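Local structure of RmpD (Hexulose-6-phosphate synthase) (Streptococcus mutans, 3EXR) at residues 5-10 / 190-195; 27-32 / 54-59; 135-140 / 168-173. The protein is an enzyme of the HUMPS family, folded as an eight-stranded TIM barrel and present here as an assembly of two chains. All blocks are in the same frame, centred on the assembly; numbering follows the deposited sequence.

Interaction 1 (5-10 / 190-195)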
loop_
_atom_site.group_PDB
_atom_site.type_symbol
_atom_site.label_atom_id
_atom_site.label_comp_id
_atom_site.label_asym_id
_atom_site.label_seq_id
_atom_site.Cartn_x
_atom_site.Cartn_y
_atom_site.Cartn_z
ATOM N N LEU A 5 2.760 23.247 -18.766
ATOM C CA LEU A 5 1.781 22.341 -19.327
ATOM C C LEU A 5 1.526 21.166 -18.374
ATOM O O LEU A 5 2.390 20.818 -17.557
ATOM C CB LEU A 5 2.313 21.773 -20.624
ATOM C CG LEU A 5 2.411 22.668 -21.859
ATOM C CD1 LEU A 5 2.990 21.864 -23.003
ATOM C CD2 LEU A 5 1.044 23.195 -22.223
ATOM N N PRO A 6 0.359 20.526 -18.484
ATOM C CA PRO A 6 0.210 19.257 -17.751
ATOM C C PRO A 6 1.329 18.285 -18.107
ATOM O O PRO A 6 1.715 18.195 -19.275
ATOM C CB PRO A 6 -1.134 18.710 -18.234
ATOM C CG PRO A 6 -1.918 19.981 -18.652
ATOM C CD PRO A 6 -0.851 20.889 -19.243
ATOM N N ASN A 7 1.799 17.536 -17.102
ATOM C CA ASN A 7 2.795 16.507 -17.297
ATOM C C ASN A 7 2.155 15.283 -17.935
ATOM O O ASN A 7 0.975 15.015 -17.737
ATOM C CB ASN A 7 3.377 16.068 -15.950
ATOM C CG ASN A 7 4.257 17.111 -15.287
ATOM O OD1 ASN A 7 4.134 17.333 -14.066
ATOM N ND2 ASN A 7 5.176 17.719 -16.040
ATOM N N LEU A 8 2.953 14.548 -18.708
ATOM C CA LEU A 8 2.656 13.195 -19.080
ATOM C C LEU A 8 3.495 12.281 -18.188
ATOM O O LEU A 8 4.724 12.363 -18.185
ATOM C CB LEU A 8 3.017 12.932 -20.542
ATOM C CG LEU A 8 2.898 11.458 -20.962
ATOM C CD1 LEU A 8 1.536 10.837 -20.631
ATOM C CD2 LEU A 8 3.216 11.272 -22.417
ATOM N N GLN A 9 2.808 11.409 -17.464
ATOM C CA GLN A 9 3.430 10.426 -16.577
ATOM C C GLN A 9 3.117 9.035 -17.084
ATOM O O GLN A 9 1.995 8.774 -17.500
ATOM C CB GLN A 9 2.921 10.635 -15.164
ATOM C CG GLN A 9 3.303 9.581 -14.178
ATOM C CD GLN A 9 2.989 10.010 -12.738
ATOM O OE1 GLN A 9 3.057 11.184 -12.428
ATOM N NE2 GLN A 9 2.656 9.063 -11.883
ATOM N N VAL A 10 4.106 8.141 -17.015
ATOM C CA VAL A 10 3.872 6.726 -17.311
ATOM C C VAL A 10 4.006 5.895 -16.036
ATOM O O VAL A 10 4.998 6.009 -15.314
ATOM C CB VAL A 10 4.828 6.155 -18.411
ATOM C CG1 VAL A 10 6.301 6.225 -17.982
ATOM C CG2 VAL A 10 4.470 4.732 -18.742
ATOM N N VAL A 190 -5.469 20.356 -14.951
ATOM C CA VAL A 190 -4.878 19.069 -14.550
ATOM C C VAL A 190 -3.366 19.245 -14.445
ATOM O O VAL A 190 -2.735 19.787 -15.354
ATOM C CB VAL A 190 -5.202 17.952 -15.583
ATOM C CG1 VAL A 190 -4.414 16.670 -15.299
ATOM C CG2 VAL A 190 -6.697 17.668 -15.632
ATOM N N PHE A 191 -2.776 18.746 -13.359
ATOM C CA PHE A 191 -1.327 18.871 -13.136
ATOM C C PHE A 191 -0.533 17.830 -13.919
ATOM O O PHE A 191 0.475 18.151 -14.530
ATOM C CB PHE A 191 -1.013 18.780 -11.631
ATOM C CG PHE A 191 0.462 18.671 -11.310
ATOM C CD1 PHE A 191 1.332 19.727 -11.575
ATOM C CD2 PHE A 191 0.968 17.531 -10.703
ATOM C CE1 PHE A 191 2.668 19.641 -11.279
ATOM C CE2 PHE A 191 2.332 17.453 -10.387
ATOM C CZ PHE A 191 3.172 18.511 -10.681
ATOM N N THR A 192 -1.015 16.588 -13.878
ATOM C CA THR A 192 -0.398 15.460 -14.543
ATOM C C THR A 192 -1.436 14.480 -15.034
ATOM O O THR A 192 -2.395 14.183 -14.305
ATOM C CB THR A 192 0.544 14.709 -13.571
ATOM O OG1 THR A 192 1.610 15.569 -13.148
ATOM C CG2 THR A 192 1.188 13.497 -14.263
ATOM N N PHE A 193 -1.235 13.973 -16.254
ATOM C CA PHE A 193 -2.029 12.858 -16.793
ATOM C C PHE A 193 -1.174 11.579 -16.668
ATOM O O PHE A 193 -0.061 11.536 -17.188
ATOM C CB PHE A 193 -2.389 13.094 -18.256
ATOM C CG PHE A 193 -3.428 14.175 -18.440
ATOM C CD1 PHE A 193 -4.781 13.894 -18.258
ATOM C CD2 PHE A 193 -3.051 15.471 -18.748
ATOM C CE1 PHE A 193 -5.746 14.915 -18.411
ATOM C CE2 PHE A 193 -4.010 16.476 -18.907
ATOM C CZ PHE A 193 -5.345 16.192 -18.736
ATOM N N ILE A 194 -1.685 10.549 -15.985
ATOM C CA ILE A 194 -0.922 9.307 -15.763
ATOM C C ILE A 194 -1.450 8.240 -16.716
ATOM O O ILE A 194 -2.575 7.778 -16.558
ATOM C CB ILE A 194 -1.072 8.795 -14.325
ATOM C CG1 ILE A 194 -0.662 9.855 -13.300
ATOM C CG2 ILE A 194 -0.261 7.510 -14.160
ATOM C CD1 ILE A 194 -1.014 9.454 -11.858
ATOM N N ALA A 195 -0.638 7.878 -17.704
ATOM C CA ALA A 195 -0.953 6.826 -18.643
ATOM C C ALA A 195 -0.162 5.595 -18.246
ATOM O O ALA A 195 0.772 5.675 -17.447
ATOM C CB ALA A 195 -0.608 7.250 -20.068
HETATM O O HOH W 1 1.957 20.557 -14.881
#

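Interaction 2 (27-32 / 54-59)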
loop_
_atom_site.group_PDB
_atom_site.type_symbol
_atom_site.label_atom_id
_atom_site.label_comp_id
_atom_site.label_asym_id
_atom_site.label_seq_id
_atom_site.Cartn_x
_atom_site.Cartn_y
_atom_site.Cartn_z
ATOM N N VAL A 27 9.505 4.480 -23.507
ATOM C CA VAL A 27 8.800 5.768 -23.489
ATOM C C VAL A 27 9.497 6.900 -22.739
ATOM O O VAL A 27 9.086 8.057 -22.838
ATOM C CB VAL A 27 7.346 5.666 -22.933
ATOM C CG1 VAL A 27 6.503 4.717 -23.729
ATOM C CG2 VAL A 27 7.306 5.313 -21.463
ATOM N N GLY A 28 10.546 6.574 -21.999
ATOM C CA GLY A 28 11.172 7.508 -21.072
ATOM C C GLY A 28 11.487 8.883 -21.622
ATOM O O GLY A 28 11.191 9.894 -21.002
ATOM N N ASN A 29 12.069 8.931 -22.806
ATOM C CA ASN A 29 12.475 10.200 -23.379
ATOM C C ASN A 29 11.299 11.101 -23.733
ATOM O O ASN A 29 11.451 12.318 -23.873
ATOM C CB ASN A 29 13.338 9.954 -24.614
ATOM C CG ASN A 29 14.731 9.460 -24.267
ATOM O OD1 ASN A 29 15.165 9.498 -23.094
ATOM N ND2 ASN A 29 15.458 9.010 -25.289
ATOM N N GLU A 30 10.129 10.498 -23.891
ATOM C CA GLU A 30 8.952 11.219 -24.348
ATOM C C GLU A 30 8.024 11.682 -23.238
ATOM O O GLU A 30 7.091 12.441 -23.495
ATOM C CB GLU A 30 8.167 10.365 -25.333
ATOM C CG GLU A 30 8.977 9.891 -26.536
ATOM C CD GLU A 30 9.490 11.028 -27.417
ATOM O OE1 GLU A 30 8.816 12.078 -27.524
ATOM O OE2 GLU A 30 10.587 10.860 -28.008
ATOM N N VAL A 31 8.265 11.225 -22.007
ATOM C CA VAL A 31 7.396 11.551 -20.879
ATOM C C VAL A 31 8.102 12.485 -19.925
ATOM O O VAL A 31 9.322 12.654 -20.000
ATOM C CB VAL A 31 6.887 10.266 -20.127
ATOM C CG1 VAL A 31 6.249 9.305 -21.135
ATOM C CG2 VAL A 31 7.999 9.576 -19.354
ATOM N N ASP A 32 7.324 13.096 -19.036
ATOM C CA ASP A 32 7.846 14.020 -18.028
ATOM C C ASP A 32 8.108 13.331 -16.691
ATOM O O ASP A 32 8.938 13.790 -15.901
ATOM C CB ASP A 32 6.833 15.147 -17.818
ATOM C CG ASP A 32 6.498 15.840 -19.096
ATOM O OD1 ASP A 32 7.465 16.350 -19.707
ATOM O OD2 ASP A 32 5.320 15.871 -19.514
ATOM N N SER A 54 19.102 6.099 -12.670
ATOM C CA SER A 54 20.307 5.953 -13.476
ATOM C C SER A 54 19.997 6.121 -14.987
ATOM O O SER A 54 20.729 6.792 -15.728
ATOM C CB SER A 54 20.913 4.578 -13.184
ATOM O OG SER A 54 22.123 4.400 -13.874
ATOM N N LEU A 55 18.925 5.489 -15.447
ATOM C CA LEU A 55 18.535 5.610 -16.834
ATOM C C LEU A 55 18.069 7.022 -17.192
ATOM O O LEU A 55 18.253 7.450 -18.344
ATOM C CB LEU A 55 17.401 4.622 -17.144
ATOM C CG LEU A 55 17.807 3.141 -17.180
ATOM C CD1 LEU A 55 16.574 2.234 -17.110
ATOM C CD2 LEU A 55 18.587 2.891 -18.451
ATOM N N PHE A 56 17.452 7.708 -16.218
ATOM C CA PHE A 56 16.778 9.003 -16.435
ATOM C C PHE A 56 17.152 10.037 -15.353
ATOM O O PHE A 56 16.375 10.308 -14.424
ATOM C CB PHE A 56 15.275 8.761 -16.521
ATOM C CG PHE A 56 14.884 7.835 -17.631
ATOM C CD1 PHE A 56 14.924 8.245 -18.961
ATOM C CD2 PHE A 56 14.493 6.528 -17.362
ATOM C CE1 PHE A 56 14.589 7.369 -19.988
ATOM C CE2 PHE A 56 14.162 5.676 -18.387
ATOM C CZ PHE A 56 14.196 6.089 -19.686
ATOM N N PRO A 57 18.374 10.567 -15.418
ATOM C CA PRO A 57 18.906 11.435 -14.355
ATOM C C PRO A 57 18.060 12.681 -14.087
ATOM O O PRO A 57 18.039 13.170 -12.953
ATOM C CB PRO A 57 20.301 11.837 -14.873
ATOM C CG PRO A 57 20.405 11.288 -16.284
ATOM C CD PRO A 57 19.375 10.266 -16.463
ATOM N N ASP A 58 17.343 13.148 -15.102
ATOM C CA ASP A 58 16.661 14.436 -15.012
ATOM C C ASP A 58 15.140 14.327 -15.178
ATOM O O ASP A 58 14.466 15.315 -15.465
ATOM C CB ASP A 58 17.283 15.405 -16.023
ATOM C CG ASP A 58 18.796 15.631 -15.780
ATOM O OD1 ASP A 58 19.234 15.837 -14.624
ATOM O OD2 ASP A 58 19.591 15.617 -16.738
ATOM N N LYS A 59 14.591 13.131 -14.993
ATOM C CA LYS A 59 13.156 12.941 -15.084
ATOM C C LYS A 59 12.615 12.928 -13.686
ATOM O O LYS A 59 13.325 12.595 -12.744
ATOM C CB LYS A 59 12.810 11.608 -15.732
ATOM C CG LYS A 59 11.696 11.694 -16.716
ATOM C CD LYS A 59 12.050 12.694 -17.855
ATOM C CE LYS A 59 12.353 12.003 -19.155
ATOM N NZ LYS A 59 12.075 12.916 -20.289
HETATM O O HOH W 2 13.639 13.814 -22.613
#

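Interaction 3 (135-140 / 168-173)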
loop_
_atom_site.group_PDB
_atom_site.type_symbol
_atom_site.label_atom_id
_atom_site.label_comp_id
_atom_site.label_asym_id
_atom_site.label_seq_id
_atom_site.Cartn_x
_atom_site.Cartn_y
_atom_site.Cartn_z
ATOM N N ILE A 135 0.978 18.923 2.291
ATOM C CA ILE A 135 0.841 17.993 1.179
ATOM C C ILE A 135 -0.240 18.482 0.206
ATOM O O ILE A 135 -1.434 18.599 0.540
ATOM C CB ILE A 135 0.572 16.575 1.722
ATOM C CG1 ILE A 135 1.815 16.110 2.516
ATOM C CG2 ILE A 135 0.217 15.582 0.579
ATOM C CD1 ILE A 135 1.618 14.953 3.423
ATOM N N SER A 136 0.183 18.732 -1.026
ATOM C CA SER A 136 -0.682 19.436 -1.977
ATOM C C SER A 136 -0.748 18.798 -3.338
ATOM O O SER A 136 -1.021 19.473 -4.311
ATOM C CB SER A 136 -0.276 20.911 -2.076
ATOM O OG SER A 136 1.017 21.066 -2.599
ATOM N N GLN A 137 -0.485 17.487 -3.397
ATOM C CA GLN A 137 -0.751 16.677 -4.587
ATOM C C GLN A 137 -1.695 15.548 -4.229
ATOM O O GLN A 137 -1.557 14.913 -3.161
ATOM C CB GLN A 137 0.532 16.078 -5.158
ATOM C CG GLN A 137 1.445 17.059 -5.840
ATOM C CD GLN A 137 2.423 16.347 -6.763
ATOM O OE1 GLN A 137 2.000 15.670 -7.698
ATOM N NE2 GLN A 137 3.729 16.513 -6.519
ATOM N N ALA A 138 -2.625 15.277 -5.131
ATOM C CA ALA A 138 -3.590 14.188 -4.982
ATOM C C ALA A 138 -3.775 13.479 -6.301
ATOM O O ALA A 138 -3.759 14.114 -7.359
ATOM C CB ALA A 138 -4.912 14.712 -4.485
ATOM N N ILE A 139 -3.971 12.157 -6.230
ATOM C CA ILE A 139 -4.150 11.343 -7.432
ATOM C C ILE A 139 -5.592 10.859 -7.470
ATOM O O ILE A 139 -6.028 10.098 -6.599
ATOM C CB ILE A 139 -3.240 10.071 -7.405
ATOM C CG1 ILE A 139 -1.790 10.365 -6.967
ATOM C CG2 ILE A 139 -3.318 9.351 -8.725
ATOM C CD1 ILE A 139 -1.095 11.400 -7.737
ATOM N N TYR A 140 -6.311 11.291 -8.494
ATOM C CA TYR A 140 -7.725 10.966 -8.669
ATOM C C TYR A 140 -7.900 9.945 -9.801
ATOM O O TYR A 140 -7.406 10.170 -10.906
ATOM C CB TYR A 140 -8.549 12.251 -8.958
ATOM C CG TYR A 140 -10.034 12.039 -8.850
ATOM C CD1 TYR A 140 -10.726 12.408 -7.695
ATOM C CD2 TYR A 140 -10.750 11.424 -9.886
ATOM C CE1 TYR A 140 -12.090 12.166 -7.560
ATOM C CE2 TYR A 140 -12.119 11.173 -9.757
ATOM C CZ TYR A 140 -12.777 11.558 -8.588
ATOM O OH TYR A 140 -14.118 11.345 -8.458
ATOM N N GLY A 168 -6.606 24.023 -3.851
ATOM C CA GLY A 168 -5.162 24.228 -3.867
ATOM C C GLY A 168 -4.321 22.991 -4.189
ATOM O O GLY A 168 -3.096 23.062 -4.138
ATOM N N PHE A 169 -4.964 21.880 -4.548
ATOM C CA PHE A 169 -4.221 20.690 -5.011
ATOM C C PHE A 169 -3.710 20.779 -6.434
ATOM O O PHE A 169 -4.408 21.285 -7.353
ATOM C CB PHE A 169 -5.053 19.408 -4.864
ATOM C CG PHE A 169 -5.216 18.948 -3.438
ATOM C CD1 PHE A 169 -4.268 18.124 -2.838
ATOM C CD2 PHE A 169 -6.306 19.361 -2.687
ATOM C CE1 PHE A 169 -4.407 17.695 -1.517
ATOM C CE2 PHE A 169 -6.467 18.942 -1.373
ATOM C CZ PHE A 169 -5.524 18.097 -0.782
ATOM N N ARG A 170 -2.502 20.249 -6.631
ATOM C CA ARG A 170 -2.064 19.815 -7.953
ATOM C C ARG A 170 -2.585 18.396 -8.124
ATOM O O ARG A 170 -2.132 17.482 -7.436
ATOM C CB ARG A 170 -0.544 19.894 -8.096
ATOM C CG ARG A 170 -0.043 21.319 -8.453
ATOM C CD ARG A 170 1.455 21.505 -8.156
ATOM N NE ARG A 170 1.696 21.326 -6.725
ATOM C CZ ARG A 170 2.731 20.695 -6.180
ATOM N NH1 ARG A 170 3.729 20.232 -6.911
ATOM N NH2 ARG A 170 2.754 20.562 -4.867
ATOM N N VAL A 171 -3.563 18.240 -9.005
ATOM C CA VAL A 171 -4.283 16.994 -9.170
ATOM C C VAL A 171 -3.771 16.208 -10.388
ATOM O O VAL A 171 -3.671 16.714 -11.499
ATOM C CB VAL A 171 -5.809 17.234 -9.273
ATOM C CG1 VAL A 171 -6.572 15.947 -9.562
ATOM C CG2 VAL A 171 -6.310 17.887 -7.995
ATOM N N SER A 172 -3.397 14.957 -10.149
ATOM C CA SER A 172 -3.094 14.034 -11.213
ATOM C C SER A 172 -4.321 13.177 -11.462
ATOM O O SER A 172 -5.022 12.805 -10.514
ATOM C CB SER A 172 -1.943 13.110 -10.815
ATOM O OG SER A 172 -0.761 13.816 -10.651
ATOM N N VAL A 173 -4.609 12.875 -12.734
ATOM C CA VAL A 173 -5.708 11.970 -13.038
ATOM C C VAL A 173 -5.177 10.711 -13.729
ATOM O O VAL A 173 -4.148 10.739 -14.422
ATOM C CB VAL A 173 -6.822 12.645 -13.905
ATOM C CG1 VAL A 173 -7.490 13.785 -13.197
ATOM C CG2 VAL A 173 -6.248 13.120 -15.224
HETATM O O HOH W 3 -0.300 22.714 -5.081
HETATM O O HOH W 4 -0.519 15.287 -8.381
#

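Interaction 1 (5-10 / 190-195)
N7 to V10 and T192 to A195 run parallel as strand segments whose axes come within 4.6 Å at 26°, and this pairing of the first strand with the last closes the TIM barrel. The ladder opens with N7 N donating to F191 O, goes on through F193 N to N7 O and Q9 N to F193 O, and finishes with A195 N on Q9 O at 2.8 Å. L8, V10, F193 and A195 turn to the helices outside, N7, Q9, T192 and I194 to the barrel interior. On the helix side P6 and F193 lie side by side, with P6 CB 3.7 Å from F193 CE2 at the edge of the ring. V190 CG1 sits over the centre of one face of that ring, and F212 and W220 of helix 205-220 also reach it.

Inside, Q9 extends with CG opposite its backbone N (chi1 171°), which lays its amide alongside I194, NE2 3.7 Å from I194 CD1. That NE2 is hydrogen-bonded to E35 OE1 on strand 33-36. T192 meets Q9 at about a right angle, its CG2 3.5 Å from Q9 CB. Toward the start of the strands, N7 OD1 stands 3.7 Å above the F191 ring plane, offset toward the rim, with amide and ring planes 78° apart. Beside it, one water donates to both L5 O, at 2.7 Å, and F191 O, at 2.8 Å.

Interaction 2 (27-32 / 54-59)
Two neighbouring helix-to-strand connections of the TIM barrel meet where K59 reaches V31: the loop from helix 17-27 into strand 33-36, and the type I turn F56 to K59 that leads from helix 47-55 into strand 60-67. K59 NZ donates to V31 O at 2.8 Å, almost straight in line with the carbonyl (C=O...N angle 177°). The lysine chain gets there by bending at chi2 and chi3 (107°), which curls it over the loop. On the way CG passes 3.6 Å from D32 O, and CE comes within 3.0 Å of G28 O. NZ also gives a hydrogen bond to a water at 2.9 Å, and the same water donates to N29 O.

F56 makes the second half of the contact. Its ring comes obliquely against G28, with CE1 3.6 Å from G28 CA, where no side chain intervenes. N29 OD1 lies in the ring plane at the edge, 3.8 Å from F56 CE1, with amide and ring planes 86° apart. Behind the turn, R53 NH1 bonds K59 O, and I34 touches both F56 and K59.

Within the two segments the ammonium bonds a carbonyl and a water, while D32 OD1 stays 5.8 Å from K59 NZ and D32 OD2 is engaged by L8 N and K213. The lysine's charge is therefore probably stabilised by the carbonyl dipole of V31 and the water.

Interaction 3 (135-140 / 168-173)
R170 O is gripped by A138 N at 3.2 Å and by a water that donates to it at 2.9 Å. The same water donates to Q137 OE1 at 2.6 Å and accepts from S172 OG at 2.7 Å, linking the side chains of Q137 and S172 to the backbone O of R170 on the interior face of the barrel. Here the sixth and seventh strands of the TIM barrel, 137-141 and 170-174, run parallel with 24° between their segments. R170 N to S136 O begins the ladder, S172 N to A138 O continues it, and Y140 N to S172 O ends it. Farther along, I139 CD1 packs 3.6 Å from S172 CB; on the helix side A138 CB meets F169 CD1 at 3.8 Å.

At the start of the strands the R170 chain bends at chi3 (-62°) and swings its guanidinium back over the neighbouring strand. NH2 donates to S136 OG at 2.9 Å, with the hydroxyl lying in the guanidinium plane, while NE gives its hydrogen to a second water that also bonds G168 O. Q137 CG lies 3.8 Å above one face of the group, offset toward the rim, and F191 joins in a cation-pi contact.

In-plane bonds at NE and NH2 should fix the rotation of the guanidinium. E113 OE1 takes both R170 NH2 and Q137 NE2, and Q115 NE2 bonds Q137 OE1, so the arginine's charge is probably balanced within this polar network.

Interactions 1 and 3 are two seams of one barrel wall, their centres 11 Å apart. Between them runs the seam of strands 170-174 and 192-195, with F191 N to V171 O and I194 N to V173 O both at 2.9 Å. Interaction 2 lies in the helix-to-strand loops outside the barrel wall, 14 Å from interaction 1 between centres, and joins it through L8 N to D32 OD2 at 2.8 Å. Interactions 2 and 3 do not touch: they sit on opposite sides of the chain's centre, with nearest atoms about 11 Å apart. In TIM barrels active sites form at the C-terminal strand ends, whereas interaction 2 lies at the N-terminal ends.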